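Cell division control protein Cdc48 (Mycobacterium smegmatis, PDB 5E7P) is an AAA-type nucleoside triphosphatase that binds ADP and, like its family, probably binds and hydrolyses ATP. Local coordinates at residues T25-R36 / G80-L89; V302-T310 / E342-L352. All blocks are in the same frame, centred on the assembly; numbering follows the deposited sequence.

Contact 1. Residues T25-R36 / G80-L89; sequences TARLNTSALDSR and GTALLDDVTL
Arg27 lies across Thr81 and beside Leu83 on one surface of a parallel strand pair, 25-28 with 81-84, in the Cdc48 N-terminal domain, a family of the double-psi beta-barrel clan. The strands are joined by backbone bonds that run from Thr25 N to Gly80 O as far as Asn29 N to Leu84 O. Arg27 leaves the strand with CB 3.8 Å from Leu83 CD2. Its CG, turned anti to the carbonyl carbon (chi1 -59°), comes 3.6 Å from Thr81 CG2, and CD remains against the same methyl. NE is 3.3 Å from that Thr81 CG2, while at the tip NH1 has Leu83 CD2 at the guanidinium edge, 4.2 Å away. On the other surface Ala26 CB touches Leu84 CD1 and Leu89 CD2, and Leu28 CD2 meets Leu89 CD1 at 3.8 Å, so the helix that follows the second strand packs back on the first. Beyond the strands, Asn29 closes an Asx turn, its OD1 taking Ser31 N, and its ND2 gives a bond to Asp34 OD2. Asp85 serves two chain segments: OD1 caps the helix by accepting Thr88 N, while OD2 takes Arg36 N at 2.8 Å from above the carboxylate plane. One residue on, Asp86 OD2 receives Arg36 NH2 at 2.8 Å in a salt bridge, its carboxylate turned 45° from the guanidinium plane.

Contact 2. Residues V302-T310 / E342-L352; sequences VDERLRSVT and EPVATLILAEL
Glu342, just before helix 344-352, reaches Arg305 of helix 302-310; the two helices run nearly parallel, their axes 9.5 Å apart and 6° from alignment. Both belong to beta-alpha-beta crossovers of the first AAA domain, a P-loop NTPase fold, and strand 321-326 lies between them in sequence. Glu342 OE2 forms a salt bridge of 2.7 Å with Arg305 NH2, meeting the guanidinium at its edge, with the two flat groups nearly coplanar (3°). Val344 follows, its CB 3.5 Å from Val302 CG2 as the two valines slide past each other, while its CG2 rests on Leu306 CB. Leu347 CD1 lies 3.7 Å from Leu306 CD2, the two side chains crossing at a slant on the exposed margin. Ile348 divides its branches among three neighbours: CG1 lies near Leu306 CD1, the terminal CD1 is 4.0 Å from Arg305 CG, and CG2 packs 3.8 Å from Val309 CG1. Glu351 passes Val309 CG1 with its CB; its CG, set anti to the carbonyl carbon by chi1 (-77°), comes 3.7 Å from Thr310 OG1, a hydroxyl donated to Leu306 O, and the chi2 bend keeps CD beside Thr310. A water donates to Glu351 OE1 at 3.0 Å and, weakly, to Thr310 O, spanning the helices. Leu352 touches Leu323 and Ile325 of strand 321-326, its CD2 facing Val309 CG1 at the contact's edge.

Overall arrangement
Contact 1 closes in sequence before contact 2 opens, and the two do not touch: their centres are 47 Å apart and their nearest atoms about 32 Å. They share no sheet. Contact 1 ties edge strand 81-84 to strand 22-28 in the mixed sheet of the Cdc48 N-terminal domain, whereas contact 2 pairs helices 302-319 and 344-356 beside the sheet of the first AAA domain. Contact 1 combines strand-to-strand backbone bonds with side-chain contacts; contact 2 rests on side-chain packing and the Arg305-Glu342 salt bridge, without backbone bonds between its helices. Both lie away from the ADP sites, and each is packing within its own domain of this multidomain chain.

Contact 1. Residues T25-R36 / G80-L89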
ATOM      1  N   THR A  25     -11.085 -16.099  25.042  1.00 50.18           N
ATOM      2  CA  THR A  25     -10.271 -16.110  26.248  1.00 51.73           C
ATOM      3  C   THR A  25      -8.895 -15.543  25.917  1.00 51.95           C
ATOM      4  O   THR A  25      -8.259 -15.959  24.948  1.00 50.23           O
ATOM      5  CB  THR A  25     -10.117 -17.534  26.817  1.00 52.01           C
ATOM      6  OG1 THR A  25     -11.404 -18.162  26.894  1.00 51.51           O
ATOM      7  CG2 THR A  25      -9.489 -17.492  28.202  1.00 52.90           C
ATOM      8  N   ALA A  26      -8.440 -14.586  26.718  1.00 53.77           N
ATOM      9  CA  ALA A  26      -7.165 -13.924  26.464  1.00 53.31           C
ATOM     10  C   ALA A  26      -6.050 -14.518  27.313  1.00 57.18           C
ATOM     11  O   ALA A  26      -5.989 -14.287  28.521  1.00 59.78           O
ATOM     12  CB  ALA A  26      -7.286 -12.429  26.717  1.00 51.11           C
ATOM     13  N   ARG A  27      -5.167 -15.284  26.678  1.00 57.75           N
ATOM     14  CA  ARG A  27      -4.022 -15.861  27.373  1.00 60.57           C
ATOM     15  C   ARG A  27      -2.746 -15.078  27.082  1.00 58.67           C
ATOM     16  O   ARG A  27      -2.569 -14.542  25.989  1.00 56.89           O
ATOM     17  CB  ARG A  27      -3.840 -17.332  26.999  1.00 64.27           C
ATOM     18  CG  ARG A  27      -5.048 -18.201  27.316  1.00 69.06           C
ATOM     19  CD  ARG A  27      -4.700 -19.681  27.244  1.00 74.36           C
ATOM     20  NE  ARG A  27      -3.845 -19.989  26.099  1.00 76.25           N
ATOM     21  CZ  ARG A  27      -3.507 -21.220  25.728  1.00 77.51           C
ATOM     22  NH1 ARG A  27      -2.723 -21.405  24.674  1.00 76.83           N
ATOM     23  NH2 ARG A  27      -3.956 -22.266  26.409  1.00 79.00           N
ATOM     24  N   LEU A  28      -1.861 -15.016  28.072  1.00 59.68           N
ATOM     25  CA  LEU A  28      -0.614 -14.272  27.951  1.00 59.57           C
ATOM     26  C   LEU A  28       0.363 -14.979  27.017  1.00 60.72           C
ATOM     27  O   LEU A  28       0.734 -16.130  27.246  1.00 61.22           O
ATOM     28  CB  LEU A  28       0.016 -14.073  29.335  1.00 61.30           C
ATOM     29  CG  LEU A  28       1.225 -13.143  29.501  1.00 62.40           C
ATOM     30  CD1 LEU A  28       2.542 -13.886  29.315  1.00 63.76           C
ATOM     31  CD2 LEU A  28       1.140 -11.955  28.548  1.00 60.18           C
ATOM     32  N   ASN A  29       0.776 -14.282  25.963  1.00 61.08           N
ATOM     33  CA  ASN A  29       1.785 -14.802  25.051  1.00 61.64           C
ATOM     34  C   ASN A  29       3.127 -14.870  25.767  1.00 64.41           C
ATOM     35  O   ASN A  29       3.692 -13.844  26.143  1.00 65.13           O
ATOM     36  CB  ASN A  29       1.884 -13.923  23.802  1.00 59.86           C
ATOM     37  CG  ASN A  29       2.600 -14.616  22.655  1.00 58.95           C
ATOM     38  OD1 ASN A  29       3.516 -15.411  22.867  1.00 60.26           O
ATOM     39  ND2 ASN A  29       2.181 -14.317  21.429  1.00 56.32           N
ATOM     40  N   THR A  30       3.631 -16.084  25.956  1.00 67.05           N
ATOM     41  CA  THR A  30       4.838 -16.302  26.747  1.00 71.05           C
ATOM     42  C   THR A  30       6.129 -16.145  25.941  1.00 72.43           C
ATOM     43  O   THR A  30       7.213 -16.028  26.514  1.00 74.95           O
ATOM     44  CB  THR A  30       4.825 -17.691  27.412  1.00 73.41           C
ATOM     45  OG1 THR A  30       4.641 -18.698  26.409  1.00 72.13           O
ATOM     46  CG2 THR A  30       3.696 -17.784  28.428  1.00 74.78           C
ATOM     47  N   SER A  31       6.012 -16.145  24.618  1.00 69.85           N
ATOM     48  CA  SER A  31       7.178 -15.997  23.753  1.00 69.21           C
ATOM     49  C   SER A  31       7.626 -14.539  23.669  1.00 67.37           C
ATOM     50  O   SER A  31       6.889 -13.683  23.181  1.00 65.77           O
ATOM     51  CB  SER A  31       6.884 -16.540  22.354  1.00 69.06           C
ATOM     52  OG  SER A  31       8.010 -16.392  21.505  1.00 70.46           O
ATOM     53  N   ALA A  32       8.840 -14.267  24.141  1.00 67.68           N
ATOM     54  CA  ALA A  32       9.379 -12.909  24.143  1.00 66.49           C
ATOM     55  C   ALA A  32       9.635 -12.389  22.730  1.00 62.94           C
ATOM     56  O   ALA A  32       9.588 -11.182  22.487  1.00 60.69           O
ATOM     57  CB  ALA A  32      10.656 -12.847  24.969  1.00 68.91           C
ATOM     58  N   LEU A  33       9.906 -13.303  21.805  1.00 61.84           N
ATOM     59  CA  LEU A  33      10.179 -12.934  20.420  1.00 60.44           C
ATOM     60  C   LEU A  33       8.894 -12.679  19.637  1.00 57.43           C
ATOM     61  O   LEU A  33       8.934 -12.279  18.474  1.00 56.14           O
ATOM     62  CB  LEU A  33      11.005 -14.021  19.731  1.00 61.39           C
ATOM     63  CG  LEU A  33      12.406 -14.262  20.297  1.00 63.08           C
ATOM     64  CD1 LEU A  33      13.113 -15.359  19.520  1.00 63.24           C
ATOM     65  CD2 LEU A  33      13.217 -12.976  20.278  1.00 63.25           C
ATOM     66  N   ASP A  34       7.756 -12.910  20.282  1.00 57.29           N
ATOM     67  CA  ASP A  34       6.464 -12.732  19.636  1.00 56.82           C
ATOM     68  C   ASP A  34       5.693 -11.608  20.320  1.00 56.29           C
ATOM     69  O   ASP A  34       4.627 -11.194  19.858  1.00 54.79           O
ATOM     70  CB  ASP A  34       5.664 -14.037  19.703  1.00 58.34           C
ATOM     71  CG  ASP A  34       4.694 -14.189  18.547  1.00 58.05           C
ATOM     72  OD1 ASP A  34       5.051 -13.807  17.412  1.00 56.11           O
ATOM     73  OD2 ASP A  34       3.574 -14.697  18.772  1.00 59.77           O
ATOM     74  N   SER A  35       6.248 -11.108  21.419  1.00 57.63           N
ATOM     75  CA  SER A  35       5.554 -10.144  22.261  1.00 59.79           C
ATOM     76  C   SER A  35       6.052  -8.718  22.056  1.00 60.06           C
ATOM     77  O   SER A  35       7.176  -8.500  21.603  1.00 60.14           O
ATOM     78  CB  SER A  35       5.690 -10.535  23.735  1.00 62.76           C
ATOM     79  OG  SER A  35       7.050 -10.550  24.136  1.00 64.90           O
ATOM     80  N   ARG A  36       5.197  -7.757  22.396  1.00 61.26           N
ATOM     81  CA  ARG A  36       5.533  -6.338  22.334  1.00 64.17           C
ATOM     82  C   ARG A  36       5.905  -5.888  20.922  1.00 62.35           C
ATOM     83  O   ARG A  36       6.800  -5.064  20.734  1.00 63.30           O
ATOM     84  CB  ARG A  36       6.645  -6.001  23.336  1.00 68.99           C
ATOM     85  CG  ARG A  36       6.395  -4.724  24.120  1.00 72.18           C
ATOM     86  CD  ARG A  36       7.432  -4.510  25.214  1.00 76.52           C
ATOM     87  NE  ARG A  36       7.198  -5.364  26.375  1.00 79.24           N
ATOM     88  CZ  ARG A  36       7.858  -5.257  27.525  1.00 82.56           C
ATOM     89  NH1 ARG A  36       8.793  -4.328  27.669  1.00 84.00           N
ATOM     90  NH2 ARG A  36       7.581  -6.075  28.531  1.00 83.72           N
ATOM     91  N   GLY A  80     -10.992 -20.878  20.543  1.00 50.96           N
ATOM     92  CA  GLY A  80     -11.576 -19.984  21.525  1.00 50.60           C
ATOM     93  C   GLY A  80     -10.559 -19.198  22.332  1.00 50.48           C
ATOM     94  O   GLY A  80     -10.907 -18.551  23.318  1.00 51.99           O
ATOM     95  N   THR A  81      -9.298 -19.244  21.913  1.00 48.89           N
ATOM     96  CA  THR A  81      -8.233 -18.569  22.646  1.00 49.07           C
ATOM     97  C   THR A  81      -7.481 -17.541  21.798  1.00 48.67           C
ATOM     98  O   THR A  81      -7.068 -17.824  20.672  1.00 47.53           O
ATOM     99  CB  THR A  81      -7.223 -19.580  23.230  1.00 51.21           C
ATOM    100  OG1 THR A  81      -7.877 -20.411  24.196  1.00 54.99           O
ATOM    101  CG2 THR A  81      -6.064 -18.855  23.899  1.00 50.26           C
ATOM    102  N   ALA A  82      -7.314 -16.343  22.351  1.00 47.98           N
ATOM    103  CA  ALA A  82      -6.499 -15.313  21.726  1.00 45.64           C
ATOM    104  C   ALA A  82      -5.241 -15.088  22.556  1.00 49.71           C
ATOM    105  O   ALA A  82      -5.303 -15.039  23.783  1.00 49.97           O
ATOM    106  CB  ALA A  82      -7.282 -14.026  21.599  1.00 42.23           C
ATOM    107  N   LEU A  83      -4.098 -14.964  21.887  1.00 53.12           N
ATOM    108  CA  LEU A  83      -2.839 -14.718  22.581  1.00 56.01           C
ATOM    109  C   LEU A  83      -2.460 -13.245  22.532  1.00 55.64           C
ATOM    110  O   LEU A  83      -2.258 -12.676  21.459  1.00 54.70           O
ATOM    111  CB  LEU A  83      -1.711 -15.570  21.996  1.00 58.18           C
ATOM    112  CG  LEU A  83      -1.836 -17.079  22.189  1.00 61.10           C
ATOM    113  CD1 LEU A  83      -0.576 -17.778  21.703  1.00 62.66           C
ATOM    114  CD2 LEU A  83      -2.111 -17.408  23.645  1.00 62.74           C
ATOM    115  N   LEU A  84      -2.367 -12.634  23.707  1.00 55.19           N
ATOM    116  CA  LEU A  84      -2.021 -11.225  23.813  1.00 54.63           C
ATOM    117  C   LEU A  84      -0.741 -11.070  24.626  1.00 58.46           C
ATOM    118  O   LEU A  84      -0.530 -11.789  25.604  1.00 59.85           O
ATOM    119  CB  LEU A  84      -3.161 -10.439  24.476  1.00 51.92           C
ATOM    120  CG  LEU A  84      -4.464 -10.171  23.711  1.00 48.88           C
ATOM    121  CD1 LEU A  84      -5.262 -11.441  23.454  1.00 46.90           C
ATOM    122  CD2 LEU A  84      -5.320  -9.164  24.464  1.00 50.35           C
ATOM    123  N   ASP A  85       0.119 -10.142  24.217  1.00 60.48           N
ATOM    124  CA  ASP A  85       1.312  -9.837  24.997  1.00 63.97           C
ATOM    125  C   ASP A  85       0.955  -8.943  26.184  1.00 66.00           C
ATOM    126  O   ASP A  85      -0.200  -8.540  26.337  1.00 65.46           O
ATOM    127  CB  ASP A  85       2.403  -9.203  24.128  1.00 64.80           C
ATOM    128  CG  ASP A  85       1.898  -8.036  23.299  1.00 64.58           C
ATOM    129  OD1 ASP A  85       1.045  -7.270  23.789  1.00 63.52           O
ATOM    130  OD2 ASP A  85       2.365  -7.878  22.151  1.00 65.58           O
ATOM    131  N   ASP A  86       1.943  -8.636  27.020  1.00 68.48           N
ATOM    132  CA  ASP A  86       1.695  -7.881  28.247  1.00 70.22           C
ATOM    133  C   ASP A  86       1.116  -6.488  28.002  1.00 67.85           C
ATOM    134  O   ASP A  86       0.215  -6.055  28.719  1.00 68.75           O
ATOM    135  CB  ASP A  86       2.964  -7.793  29.102  1.00 74.43           C
ATOM    136  CG  ASP A  86       4.175  -7.334  28.311  1.00 77.00           C
ATOM    137  OD1 ASP A  86       3.997  -6.688  27.257  1.00 75.34           O
ATOM    138  OD2 ASP A  86       5.310  -7.619  28.750  1.00 80.33           O
ATOM    139  N   VAL A  87       1.626  -5.792  26.989  1.00 65.57           N
ATOM    140  CA  VAL A  87       1.164  -4.436  26.705  1.00 64.30           C
ATOM    141  C   VAL A  87      -0.242  -4.404  26.105  1.00 62.30           C
ATOM    142  O   VAL A  87      -0.992  -3.456  26.332  1.00 62.16           O
ATOM    143  CB  VAL A  87       2.142  -3.660  25.790  1.00 62.79           C
ATOM    144  CG1 VAL A  87       3.442  -3.370  26.527  1.00 64.50           C
ATOM    145  CG2 VAL A  87       2.403  -4.427  24.510  1.00 60.90           C
ATOM    146  N   THR A  88      -0.597  -5.439  25.348  1.00 59.84           N
ATOM    147  CA  THR A  88      -1.925  -5.513  24.744  1.00 56.47           C
ATOM    148  C   THR A  88      -2.985  -5.783  25.804  1.00 56.02           C
ATOM    149  O   THR A  88      -4.056  -5.174  25.791  1.00 56.21           O
ATOM    150  CB  THR A  88      -2.005  -6.595  23.649  1.00 53.88           C
ATOM    151  OG1 THR A  88      -0.962  -6.385  22.689  1.00 53.59           O
ATOM    152  CG2 THR A  88      -3.344  -6.536  22.943  1.00 50.85           C
ATOM    153  N   LEU A  89      -2.680  -6.700  26.718  1.00 55.86           N
ATOM    154  CA  LEU A  89      -3.558  -6.981  27.849  1.00 56.53           C
ATOM    155  C   LEU A  89      -3.810  -5.707  28.646  1.00 55.78           C
ATOM    156  O   LEU A  89      -4.925  -5.456  29.103  1.00 56.47           O
ATOM    157  CB  LEU A  89      -2.941  -8.044  28.760  1.00 59.08           C
ATOM    158  CG  LEU A  89      -2.918  -9.489  28.260  1.00 60.00           C
ATOM    159  CD1 LEU A  89      -2.217 -10.382  29.268  1.00 62.67           C
ATOM    160  CD2 LEU A  89      -4.330  -9.989  27.995  1.00 59.56           C
TER
HETATM  161  O   HOH W   1       0.240 -12.004  20.895  1.00 44.61           O
HETATM  162  O   HOH W   2       3.411  -8.316  19.772  1.00 52.89           O

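Contact 2. Residues V302-T310 / E342-L352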
ATOM      1  N   VAL A 302      -1.917  26.847  10.492  1.00 51.81           N
ATOM      2  CA  VAL A 302      -2.103  27.308   9.113  1.00 50.95           C
ATOM      3  C   VAL A 302      -1.206  28.475   8.663  1.00 52.84           C
ATOM      4  O   VAL A 302      -0.728  28.490   7.529  1.00 52.76           O
ATOM      5  CB  VAL A 302      -3.597  27.639   8.843  1.00 62.61           C
ATOM      6  CG1 VAL A 302      -4.052  28.831   9.675  1.00 63.80           C
ATOM      7  CG2 VAL A 302      -3.835  27.896   7.378  1.00 61.58           C
ATOM      8  N   ASP A 303      -0.965  29.435   9.552  1.00 53.70           N
ATOM      9  CA  ASP A 303      -0.159  30.607   9.215  1.00 53.16           C
ATOM     10  C   ASP A 303       1.338  30.317   9.315  1.00 51.37           C
ATOM     11  O   ASP A 303       2.137  30.867   8.559  1.00 50.96           O
ATOM     12  CB  ASP A 303      -0.536  31.792  10.110  1.00 56.48           C
ATOM     13  CG  ASP A 303      -1.992  32.201   9.954  1.00 58.16           C
ATOM     14  OD1 ASP A 303      -2.461  32.320   8.804  1.00 57.89           O
ATOM     15  OD2 ASP A 303      -2.673  32.393  10.984  1.00 60.03           O
ATOM     16  N   GLU A 304       1.711  29.452  10.253  1.00 52.17           N
ATOM     17  CA  GLU A 304       3.098  29.021  10.387  1.00 53.00           C
ATOM     18  C   GLU A 304       3.453  28.079   9.247  1.00 51.15           C
ATOM     19  O   GLU A 304       4.616  27.956   8.863  1.00 51.09           O
ATOM     20  CB  GLU A 304       3.317  28.329  11.732  1.00 56.77           C
ATOM     21  CG  GLU A 304       3.945  29.219  12.790  1.00 63.82           C
ATOM     22  CD  GLU A 304       5.392  29.557  12.480  1.00 68.15           C
ATOM     23  OE1 GLU A 304       5.790  30.725  12.680  1.00 70.32           O
ATOM     24  OE2 GLU A 304       6.132  28.648  12.041  1.00 68.61           O
ATOM     25  N   ARG A 305       2.435  27.417   8.710  1.00 49.35           N
ATOM     26  CA  ARG A 305       2.607  26.510   7.586  1.00 45.67           C
ATOM     27  C   ARG A 305       3.019  27.289   6.341  1.00 43.14           C
ATOM     28  O   ARG A 305       3.934  26.890   5.619  1.00 40.31           O
ATOM     29  CB  ARG A 305       1.311  25.732   7.336  1.00 46.06           C
ATOM     30  CG  ARG A 305       1.358  24.801   6.143  1.00 44.90           C
ATOM     31  CD  ARG A 305       0.558  23.531   6.391  1.00 44.19           C
ATOM     32  NE  ARG A 305      -0.882  23.697   6.231  1.00 43.18           N
ATOM     33  CZ  ARG A 305      -1.757  23.631   7.228  1.00 42.73           C
ATOM     34  NH1 ARG A 305      -1.343  23.408   8.469  1.00 44.00           N
ATOM     35  NH2 ARG A 305      -3.049  23.787   6.984  1.00 42.43           N
ATOM     36  N   LEU A 306       2.347  28.409   6.101  1.00 44.97           N
ATOM     37  CA  LEU A 306       2.637  29.242   4.940  1.00 45.21           C
ATOM     38  C   LEU A 306       4.036  29.844   5.015  1.00 44.73           C
ATOM     39  O   LEU A 306       4.744  29.914   4.008  1.00 41.51           O
ATOM     40  CB  LEU A 306       1.597  30.353   4.809  1.00 46.95           C
ATOM     41  CG  LEU A 306       1.786  31.317   3.638  1.00 45.22           C
ATOM     42  CD1 LEU A 306       1.767  30.568   2.314  1.00 43.06           C
ATOM     43  CD2 LEU A 306       0.716  32.398   3.667  1.00 44.62           C
ATOM     44  N   ARG A 307       4.427  30.276   6.211  1.00 47.42           N
ATOM     45  CA  ARG A 307       5.739  30.883   6.421  1.00 51.29           C
ATOM     46  C   ARG A 307       6.858  29.884   6.156  1.00 47.94           C
ATOM     47  O   ARG A 307       7.903  30.237   5.607  1.00 47.25           O
ATOM     48  CB  ARG A 307       5.865  31.431   7.844  1.00 57.88           C
ATOM     49  CG  ARG A 307       7.224  32.048   8.144  1.00 63.67           C
ATOM     50  CD  ARG A 307       7.641  31.785   9.580  1.00 71.16           C
ATOM     51  NE  ARG A 307       7.380  30.402   9.972  1.00 74.93           N
ATOM     52  CZ  ARG A 307       8.167  29.372   9.672  1.00 76.78           C
ATOM     53  NH1 ARG A 307       7.841  28.149  10.073  1.00 76.95           N
ATOM     54  NH2 ARG A 307       9.277  29.559   8.969  1.00 76.91           N
ATOM     55  N   SER A 308       6.634  28.637   6.555  1.00 45.33           N
ATOM     56  CA  SER A 308       7.624  27.581   6.371  1.00 44.61           C
ATOM     57  C   SER A 308       7.889  27.314   4.886  1.00 40.99           C
ATOM     58  O   SER A 308       9.039  27.186   4.467  1.00 41.01           O
ATOM     59  CB  SER A 308       7.168  26.301   7.075  1.00 43.89           C
ATOM     60  OG  SER A 308       8.217  25.351   7.130  1.00 43.57           O
ATOM     61  N   VAL A 309       6.816  27.235   4.104  1.00 37.33           N
ATOM     62  CA  VAL A 309       6.913  27.044   2.659  1.00 32.85           C
ATOM     63  C   VAL A 309       7.583  28.250   2.006  1.00 33.93           C
ATOM     64  O   VAL A 309       8.409  28.107   1.106  1.00 34.94           O
ATOM     65  CB  VAL A 309       5.515  26.822   2.034  1.00 29.35           C
ATOM     66  CG1 VAL A 309       5.589  26.829   0.515  1.00 28.77           C
ATOM     67  CG2 VAL A 309       4.915  25.521   2.534  1.00 24.66           C
ATOM     68  N   THR A 310       7.226  29.438   2.481  1.00 36.34           N
ATOM     69  CA  THR A 310       7.772  30.691   1.966  1.00 33.82           C
ATOM     70  C   THR A 310       9.271  30.786   2.230  1.00 34.13           C
ATOM     71  O   THR A 310      10.037  31.230   1.376  1.00 34.87           O
ATOM     72  CB  THR A 310       7.061  31.897   2.612  1.00 34.62           C
ATOM     73  OG1 THR A 310       5.650  31.797   2.379  1.00 32.72           O
ATOM     74  CG2 THR A 310       7.587  33.221   2.050  1.00 34.17           C
ATOM     75  N   GLU A 342      -8.002  23.945   1.884  1.00 50.36           N
ATOM     76  CA  GLU A 342      -7.987  25.165   2.685  1.00 49.80           C
ATOM     77  C   GLU A 342      -7.504  26.351   1.850  1.00 46.14           C
ATOM     78  O   GLU A 342      -6.765  26.168   0.881  1.00 45.12           O
ATOM     79  CB  GLU A 342      -7.081  24.983   3.906  1.00 52.41           C
ATOM     80  CG  GLU A 342      -7.599  23.987   4.930  1.00 55.76           C
ATOM     81  CD  GLU A 342      -6.591  23.714   6.031  1.00 59.73           C
ATOM     82  OE1 GLU A 342      -6.996  23.621   7.207  1.00 61.59           O
ATOM     83  OE2 GLU A 342      -5.389  23.589   5.718  1.00 62.39           O
ATOM     84  N   PRO A 343      -7.927  27.571   2.220  1.00 43.30           N
ATOM     85  CA  PRO A 343      -7.513  28.790   1.512  1.00 41.37           C
ATOM     86  C   PRO A 343      -5.997  28.966   1.475  1.00 37.64           C
ATOM     87  O   PRO A 343      -5.472  29.555   0.531  1.00 37.31           O
ATOM     88  CB  PRO A 343      -8.140  29.908   2.348  1.00 44.74           C
ATOM     89  CG  PRO A 343      -9.325  29.275   2.985  1.00 45.89           C
ATOM     90  CD  PRO A 343      -8.920  27.859   3.273  1.00 44.59           C
ATOM     91  N   VAL A 344      -5.309  28.460   2.491  1.00 36.39           N
ATOM     92  CA  VAL A 344      -3.857  28.574   2.573  1.00 37.68           C
ATOM     93  C   VAL A 344      -3.158  27.839   1.425  1.00 33.64           C
ATOM     94  O   VAL A 344      -2.044  28.193   1.041  1.00 33.86           O
ATOM     95  CB  VAL A 344      -3.334  28.047   3.927  1.00 40.59           C
ATOM     96  CG1 VAL A 344      -3.490  26.531   4.017  1.00 41.26           C
ATOM     97  CG2 VAL A 344      -1.882  28.451   4.145  1.00 41.30           C
ATOM     98  N   ALA A 345      -3.824  26.833   0.869  1.00 29.98           N
ATOM     99  CA  ALA A 345      -3.243  26.040  -0.209  1.00 30.25           C
ATOM    100  C   ALA A 345      -2.990  26.896  -1.440  1.00 30.73           C
ATOM    101  O   ALA A 345      -2.021  26.676  -2.166  1.00 31.34           O
ATOM    102  CB  ALA A 345      -4.143  24.855  -0.555  1.00 29.49           C
ATOM    103  N   THR A 346      -3.862  27.874  -1.665  1.00 32.17           N
ATOM    104  CA  THR A 346      -3.702  28.790  -2.790  1.00 33.98           C
ATOM    105  C   THR A 346      -2.404  29.584  -2.680  1.00 33.76           C
ATOM    106  O   THR A 346      -1.677  29.741  -3.664  1.00 32.18           O
ATOM    107  CB  THR A 346      -4.895  29.755  -2.916  1.00 36.94           C
ATOM    108  OG1 THR A 346      -6.053  29.024  -3.337  1.00 38.03           O
ATOM    109  CG2 THR A 346      -4.600  30.847  -3.939  1.00 36.56           C
ATOM    110  N   LEU A 347      -2.108  30.066  -1.477  1.00 34.45           N
ATOM    111  CA  LEU A 347      -0.884  30.826  -1.240  1.00 34.43           C
ATOM    112  C   LEU A 347       0.356  29.935  -1.253  1.00 33.81           C
ATOM    113  O   LEU A 347       1.423  30.346  -1.719  1.00 31.96           O
ATOM    114  CB  LEU A 347      -0.972  31.599   0.078  1.00 35.50           C
ATOM    115  CG  LEU A 347      -2.014  32.720   0.106  1.00 37.65           C
ATOM    116  CD1 LEU A 347      -1.977  33.459   1.429  1.00 40.33           C
ATOM    117  CD2 LEU A 347      -1.796  33.681  -1.048  1.00 37.72           C
ATOM    118  N   ILE A 348       0.214  28.719  -0.735  1.00 32.49           N
ATOM    119  CA  ILE A 348       1.312  27.761  -0.752  1.00 32.85           C
ATOM    120  C   ILE A 348       1.678  27.407  -2.191  1.00 34.69           C
ATOM    121  O   ILE A 348       2.857  27.354  -2.546  1.00 34.62           O
ATOM    122  CB  ILE A 348       0.969  26.486   0.040  1.00 30.29           C
ATOM    123  CG1 ILE A 348       0.780  26.823   1.518  1.00 32.27           C
ATOM    124  CG2 ILE A 348       2.068  25.449  -0.116  1.00 25.05           C
ATOM    125  CD1 ILE A 348       0.415  25.631   2.372  1.00 31.90           C
ATOM    126  N   LEU A 349       0.659  27.184  -3.017  1.00 34.61           N
ATOM    127  CA  LEU A 349       0.858  26.883  -4.433  1.00 33.79           C
ATOM    128  C   LEU A 349       1.504  28.052  -5.179  1.00 34.55           C
ATOM    129  O   LEU A 349       2.288  27.853  -6.107  1.00 34.84           O
ATOM    130  CB  LEU A 349      -0.469  26.497  -5.093  1.00 34.41           C
ATOM    131  CG  LEU A 349      -1.018  25.111  -4.730  1.00 34.77           C
ATOM    132  CD1 LEU A 349      -2.516  25.039  -4.961  1.00 36.50           C
ATOM    133  CD2 LEU A 349      -0.317  24.023  -5.523  1.00 31.07           C
ATOM    134  N   ALA A 350       1.175  29.270  -4.764  1.00 34.92           N
ATOM    135  CA  ALA A 350       1.743  30.466  -5.376  1.00 32.74           C
ATOM    136  C   ALA A 350       3.240  30.554  -5.116  1.00 33.27           C
ATOM    137  O   ALA A 350       3.995  31.007  -5.974  1.00 35.23           O
ATOM    138  CB  ALA A 350       1.040  31.711  -4.866  1.00 30.34           C
ATOM    139  N   GLU A 351       3.664  30.122  -3.930  1.00 32.46           N
ATOM    140  CA  GLU A 351       5.083  30.087  -3.588  1.00 32.92           C
ATOM    141  C   GLU A 351       5.834  29.038  -4.408  1.00 33.24           C
ATOM    142  O   GLU A 351       6.914  29.312  -4.934  1.00 31.28           O
ATOM    143  CB  GLU A 351       5.280  29.834  -2.091  1.00 33.78           C
ATOM    144  CG  GLU A 351       5.030  31.053  -1.223  1.00 39.91           C
ATOM    145  CD  GLU A 351       5.968  32.206  -1.551  1.00 46.39           C
ATOM    146  OE1 GLU A 351       7.197  31.984  -1.609  1.00 47.39           O
ATOM    147  OE2 GLU A 351       5.476  33.337  -1.754  1.00 50.46           O
ATOM    148  N   LEU A 352       5.260  27.839  -4.510  1.00 33.68           N
ATOM    149  CA  LEU A 352       5.840  26.769  -5.318  1.00 34.03           C
ATOM    150  C   LEU A 352       5.946  27.192  -6.778  1.00 37.21           C
ATOM    151  O   LEU A 352       6.967  26.972  -7.425  1.00 35.84           O
ATOM    152  CB  LEU A 352       5.000  25.491  -5.223  1.00 32.35           C
ATOM    153  CG  LEU A 352       4.863  24.786  -3.871  1.00 31.17           C
ATOM    154  CD1 LEU A 352       4.108  23.469  -4.037  1.00 28.32           C
ATOM    155  CD2 LEU A 352       6.224  24.556  -3.226  1.00 29.36           C
TER
HETATM  156  O   HOH W   3      10.013  33.048  -1.527  1.00 52.24           O